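Local coordinates for putative peptide binding protein (Ruminococcus gnavus, PDB 3NOH) that is of uncharacterised function but may bind peptides, as a probable relative of the periplasmic binding proteins, at residues 18-30 and 125-138. Residues are numbered along the deposited sequence; the frame is centred on the assembly and turned at random. Where two conformers were deposited one is given.
Sequences QLEGSYIFCMNPL and LENADYIILDSAEM
Y23 and L133 form a hydrogen-bonded antiparallel pair, and the tyrosine illustrates how one ring can tie the modelled C-terminal end to an inner strand. Its CB meets L133 O and M138 CE, each at 4.0 Å. With CG beside the backbone N (chi1 -66°), the ring extends back toward residues 18-20. CG and CD1 lie under selenomethionine M138, whose CE sits over one ring face (CH-pi, 4.2 Å from the centroid) while SE reaches CD1 obliquely at 3.5 Å. CE1 passes S135 CB at the ring edge. At the tip, OH accepts a nearly straight bond from E20 N in the ring plane (2.9 Å, 167°), helping to hold the ring. A leucine here would probably leave E20 N without its acceptor and M138 without an aromatic face. On the opposite sheet face, I24 CD1 meets L125 CD2 tip to tip at a tight 3.3 Å, and C26 SG rests on A128 CB. Back on the Y23 face, D129 lies beside M27 and forms salt bridges to R40 and K44 of helix 37-47. Six backbone bonds join 22-27 to 129-134, an edge strand antiparallel to it in the mixed five-stranded sheet of an alpha/beta fold.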
loop_
_atom_site.group_PDB
_atom_site.type_symbol
_atom_site.label_atom_id
_atom_site.label_comp_id
_atom_site.label_asym_id
_atom_site.label_seq_id
_atom_site.Cartn_x
_atom_site.Cartn_y
_atom_site.Cartn_z
ATOM N N GLN A 18 1.897 -3.773 17.896
ATOM C CA GLN A 18 2.449 -4.774 16.956
ATOM C C GLN A 18 1.431 -5.110 15.867
ATOM O O GLN A 18 0.247 -5.003 16.119
ATOM C CB GLN A 18 2.795 -6.067 17.705
ATOM C CG GLN A 18 3.696 -5.839 18.906
ATOM C CD GLN A 18 3.613 -6.936 19.933
ATOM O OE1 GLN A 18 2.600 -7.656 20.051
ATOM N NE2 GLN A 18 4.672 -7.056 20.725
ATOM N N LEU A 19 1.905 -5.562 14.701
ATOM C CA LEU A 19 1.019 -5.988 13.593
ATOM C C LEU A 19 0.329 -7.278 14.028
ATOM O O LEU A 19 0.968 -8.167 14.634
ATOM C CB LEU A 19 1.834 -6.297 12.339
ATOM C CG LEU A 19 2.546 -5.106 11.690
ATOM C CD1 LEU A 19 3.488 -5.596 10.573
ATOM C CD2 LEU A 19 1.503 -4.134 11.195
ATOM N N GLU A 20 -0.964 -7.368 13.735
ATOM C CA GLU A 20 -1.762 -8.519 14.078
ATOM C C GLU A 20 -2.904 -8.697 13.066
ATOM O O GLU A 20 -3.511 -7.736 12.653
ATOM C CB GLU A 20 -2.334 -8.327 15.482
ATOM C CG GLU A 20 -2.737 -9.585 16.151
ATOM C CD GLU A 20 -3.735 -9.327 17.251
ATOM O OE1 GLU A 20 -3.801 -8.160 17.723
ATOM O OE2 GLU A 20 -4.458 -10.279 17.624
ATOM N N GLY A 21 -3.173 -9.930 12.658
ATOM C CA GLY A 21 -4.290 -10.204 11.753
ATOM C C GLY A 21 -3.913 -9.918 10.312
ATOM O O GLY A 21 -2.742 -9.926 9.944
ATOM N N SER A 22 -4.944 -9.594 9.513
ATOM C CA SER A 22 -4.819 -9.364 8.074
ATOM C C SER A 22 -4.752 -7.910 7.784
ATOM O O SER A 22 -5.409 -7.099 8.432
ATOM C CB SER A 22 -6.071 -9.932 7.341
ATOM O OG SER A 22 -6.106 -11.325 7.417
ATOM N N TYR A 23 -3.947 -7.581 6.786
ATOM C CA TYR A 23 -3.824 -6.252 6.279
ATOM C C TYR A 23 -3.990 -6.332 4.805
ATOM O O TYR A 23 -3.909 -7.414 4.191
ATOM C CB TYR A 23 -2.434 -5.684 6.616
ATOM C CG TYR A 23 -2.248 -5.497 8.087
ATOM C CD1 TYR A 23 -1.892 -6.568 8.873
ATOM C CD2 TYR A 23 -2.445 -4.248 8.694
ATOM C CE1 TYR A 23 -1.772 -6.428 10.266
ATOM C CE2 TYR A 23 -2.321 -4.099 10.064
ATOM C CZ TYR A 23 -1.994 -5.185 10.842
ATOM O OH TYR A 23 -1.834 -5.036 12.216
ATOM N N ILE A 24 -4.242 -5.151 4.249
ATOM C CA ILE A 24 -4.230 -5.019 2.819
ATOM C C ILE A 24 -3.293 -3.966 2.312
ATOM O O ILE A 24 -3.099 -2.934 2.948
ATOM C CB ILE A 24 -5.611 -4.808 2.238
ATOM C CG1 ILE A 24 -6.245 -3.526 2.695
ATOM C CG2 ILE A 24 -6.551 -6.033 2.473
ATOM C CD1 ILE A 24 -7.467 -3.205 1.740
ATOM N N PHE A 25 -2.664 -4.295 1.166
ATOM C CA PHE A 25 -1.959 -3.354 0.339
ATOM C C PHE A 25 -2.794 -3.144 -0.891
ATOM O O PHE A 25 -3.005 -4.095 -1.644
ATOM C CB PHE A 25 -0.550 -3.812 -0.007
ATOM C CG PHE A 25 0.163 -2.915 -0.967
ATOM C CD1 PHE A 25 0.559 -1.664 -0.584
ATOM C CD2 PHE A 25 0.434 -3.347 -2.280
ATOM C CE1 PHE A 25 1.193 -0.827 -1.465
ATOM C CE2 PHE A 25 1.103 -2.496 -3.157
ATOM C CZ PHE A 25 1.457 -1.250 -2.751
ATOM N N CYS A 26 -3.246 -1.896 -1.102
ATOM C CA CYS A 26 -4.290 -1.627 -2.077
ATOM C C CYS A 26 -3.808 -0.507 -3.015
ATOM O O CYS A 26 -3.332 0.530 -2.545
ATOM C CB CYS A 26 -5.601 -1.199 -1.344
ATOM S SG CYS A 26 -6.987 -1.033 -2.457
HETATM N N MSE A 27 -3.962 -0.729 -4.328
HETATM C CA MSE A 27 -3.558 0.216 -5.370
HETATM C C MSE A 27 -4.773 0.635 -6.161
HETATM O O MSE A 27 -5.656 -0.190 -6.448
HETATM C CB MSE A 27 -2.522 -0.438 -6.319
HETATM C CG MSE A 27 -1.210 -0.751 -5.623
HETATM SE SE MSE A 27 -0.113 -1.890 -6.673
HETATM C CE MSE A 27 -1.095 -3.528 -6.285
ATOM N N ASN A 28 -4.795 1.889 -6.574
ATOM C CA ASN A 28 -5.813 2.431 -7.461
ATOM C C ASN A 28 -5.412 2.143 -8.927
ATOM O O ASN A 28 -4.545 2.796 -9.516
ATOM C CB ASN A 28 -5.949 3.937 -7.227
ATOM C CG ASN A 28 -7.057 4.543 -8.045
ATOM O OD1 ASN A 28 -7.593 3.921 -8.999
ATOM N ND2 ASN A 28 -7.404 5.784 -7.707
ATOM N N PRO A 29 -6.070 1.143 -9.570
ATOM C CA PRO A 29 -5.645 0.736 -10.910
ATOM C C PRO A 29 -6.028 1.696 -12.045
ATOM O O PRO A 29 -5.599 1.534 -13.203
ATOM C CB PRO A 29 -6.347 -0.615 -11.081
ATOM C CG PRO A 29 -7.599 -0.472 -10.312
ATOM C CD PRO A 29 -7.269 0.398 -9.125
ATOM N N LEU A 30 -6.856 2.679 -11.728
ATOM C CA LEU A 30 -7.270 3.663 -12.698
ATOM C C LEU A 30 -6.266 4.830 -12.751
ATOM O O LEU A 30 -6.307 5.615 -13.691
ATOM C CB LEU A 30 -8.697 4.153 -12.393
ATOM C CG LEU A 30 -9.773 3.039 -12.475
ATOM C CD1 LEU A 30 -11.187 3.590 -12.273
ATOM C CD2 LEU A 30 -9.673 2.299 -13.807
ATOM N N LEU A 125 -13.032 -1.416 -1.883
ATOM C CA LEU A 125 -12.008 -2.448 -2.250
ATOM C C LEU A 125 -12.315 -3.154 -3.559
ATOM O O LEU A 125 -11.411 -3.553 -4.292
ATOM C CB LEU A 125 -11.866 -3.483 -1.144
ATOM C CG LEU A 125 -11.425 -2.943 0.202
ATOM C CD1 LEU A 125 -11.309 -4.081 1.261
ATOM C CD2 LEU A 125 -10.105 -2.171 0.031
ATOM N N GLU A 126 -13.593 -3.303 -3.873
ATOM C CA GLU A 126 -13.992 -3.943 -5.131
ATOM C C GLU A 126 -13.612 -3.112 -6.365
ATOM O O GLU A 126 -13.475 -3.631 -7.443
ATOM C CB GLU A 126 -15.488 -4.267 -5.096
ATOM C CG GLU A 126 -15.754 -5.585 -4.355
ATOM C CD GLU A 126 -15.083 -6.796 -5.078
ATOM O OE1 GLU A 126 -15.702 -7.331 -6.032
ATOM O OE2 GLU A 126 -13.929 -7.175 -4.704
ATOM N N ASN A 127 -13.392 -1.822 -6.187
ATOM C CA ASN A 127 -12.959 -0.972 -7.302
ATOM C C ASN A 127 -11.435 -0.953 -7.528
ATOM O O ASN A 127 -10.936 -0.436 -8.538
ATOM C CB ASN A 127 -13.457 0.444 -7.036
ATOM C CG ASN A 127 -14.970 0.532 -7.077
ATOM O OD1 ASN A 127 -15.627 -0.237 -7.783
ATOM N ND2 ASN A 127 -15.531 1.456 -6.305
ATOM N N ALA A 128 -10.726 -1.575 -6.611
ATOM C CA ALA A 128 -9.284 -1.445 -6.466
ATOM C C ALA A 128 -8.559 -2.743 -6.829
ATOM O O ALA A 128 -9.181 -3.721 -7.234
ATOM C CB ALA A 128 -8.976 -1.065 -5.071
ATOM N N ASP A 129 -7.239 -2.716 -6.718
ATOM C CA ASP A 129 -6.389 -3.881 -6.943
ATOM C C ASP A 129 -5.582 -4.070 -5.671
ATOM O O ASP A 129 -4.694 -3.259 -5.348
ATOM C CB ASP A 129 -5.479 -3.705 -8.138
ATOM C CG ASP A 129 -4.694 -4.997 -8.475
ATOM O OD1 ASP A 129 -5.109 -6.090 -8.041
ATOM O OD2 ASP A 129 -3.640 -4.922 -9.139
ATOM N N TYR A 130 -5.900 -5.132 -4.915
ATOM C CA TYR A 130 -5.225 -5.307 -3.639
ATOM C C TYR A 130 -4.764 -6.731 -3.360
ATOM O O TYR A 130 -5.122 -7.683 -4.066
ATOM C CB TYR A 130 -6.110 -4.786 -2.473
ATOM C CG TYR A 130 -7.307 -5.593 -2.237
ATOM C CD1 TYR A 130 -8.488 -5.395 -2.960
ATOM C CD2 TYR A 130 -7.247 -6.704 -1.355
ATOM C CE1 TYR A 130 -9.597 -6.209 -2.741
ATOM C CE2 TYR A 130 -8.322 -7.524 -1.156
ATOM C CZ TYR A 130 -9.478 -7.306 -1.851
ATOM O OH TYR A 130 -10.541 -8.078 -1.586
ATOM N N ILE A 131 -3.909 -6.831 -2.336
ATOM C CA ILE A 131 -3.402 -8.085 -1.822
ATOM C C ILE A 131 -3.539 -8.118 -0.298
ATOM O O ILE A 131 -3.332 -7.089 0.369
ATOM C CB ILE A 131 -1.936 -8.312 -2.290
ATOM C CG1 ILE A 131 -1.397 -9.641 -1.856
ATOM C CG2 ILE A 131 -0.985 -7.210 -1.800
ATOM C CD1 ILE A 131 -0.099 -10.020 -2.647
ATOM N N ILE A 132 -3.941 -9.275 0.223
ATOM C CA ILE A 132 -4.011 -9.524 1.669
ATOM C C ILE A 132 -2.650 -9.980 2.142
ATOM O O ILE A 132 -2.026 -10.874 1.532
ATOM C CB ILE A 132 -5.059 -10.578 2.078
ATOM C CG1 ILE A 132 -6.466 -10.025 1.976
ATOM C CG2 ILE A 132 -4.858 -11.054 3.515
ATOM C CD1 ILE A 132 -7.501 -11.067 2.118
ATOM N N LEU A 133 -2.194 -9.314 3.200
ATOM C CA LEU A 133 -0.905 -9.542 3.833
ATOM C C LEU A 133 -1.203 -10.064 5.222
ATOM O O LEU A 133 -2.108 -9.578 5.879
ATOM C CB LEU A 133 -0.137 -8.245 3.959
ATOM C CG LEU A 133 0.142 -7.472 2.686
ATOM C CD1 LEU A 133 0.712 -6.106 3.016
ATOM C CD2 LEU A 133 1.072 -8.353 1.796
ATOM N N ASP A 134 -0.415 -11.049 5.657
ATOM C CA ASP A 134 -0.527 -11.608 6.987
ATOM C C ASP A 134 0.558 -11.019 7.899
ATOM O O ASP A 134 1.716 -10.879 7.492
ATOM C CB ASP A 134 -0.383 -13.117 6.953
ATOM C CG ASP A 134 -0.652 -13.730 8.294
ATOM O OD1 ASP A 134 -1.845 -13.784 8.710
ATOM O OD2 ASP A 134 0.337 -14.125 8.940
ATOM N N SER A 135 0.164 -10.686 9.126
ATOM C CA SER A 135 1.037 -10.061 10.073
ATOM C C SER A 135 2.327 -10.838 10.335
ATOM O O SER A 135 3.421 -10.266 10.467
ATOM C CB SER A 135 0.229 -9.843 11.369
ATOM O OG SER A 135 -0.102 -11.104 11.990
ATOM N N ALA A 136 2.219 -12.164 10.320
ATOM C CA ALA A 136 3.347 -12.998 10.624
ATOM C C ALA A 136 4.382 -13.020 9.502
ATOM O O ALA A 136 5.506 -13.439 9.751
ATOM C CB ALA A 136 2.886 -14.449 10.977
ATOM N N GLU A 137 4.020 -12.634 8.276
ATOM C CA GLU A 137 4.955 -12.618 7.159
ATOM C C GLU A 137 5.446 -11.201 6.877
ATOM O O GLU A 137 6.328 -11.014 6.046
ATOM C CB GLU A 137 4.348 -13.295 5.912
ATOM C CG GLU A 137 4.617 -14.832 5.874
ATOM C CD GLU A 137 3.648 -15.611 4.994
ATOM O OE1 GLU A 137 2.820 -14.978 4.303
ATOM O OE2 GLU A 137 3.713 -16.858 4.997
HETATM N N MSE A 138 4.850 -10.225 7.577
HETATM C CA MSE A 138 5.233 -8.821 7.494
HETATM C C MSE A 138 6.299 -8.567 8.563
HETATM O O MSE A 138 7.081 -7.632 8.405
HETATM C CB MSE A 138 4.019 -7.915 7.771
HETATM C CG MSE A 138 2.886 -7.989 6.744
HETATM SE SE MSE A 138 1.198 -7.292 7.386
HETATM C CE MSE A 138 1.508 -5.409 7.273
HETATM O O HOH W 1 -3.828 -12.626 6.528
#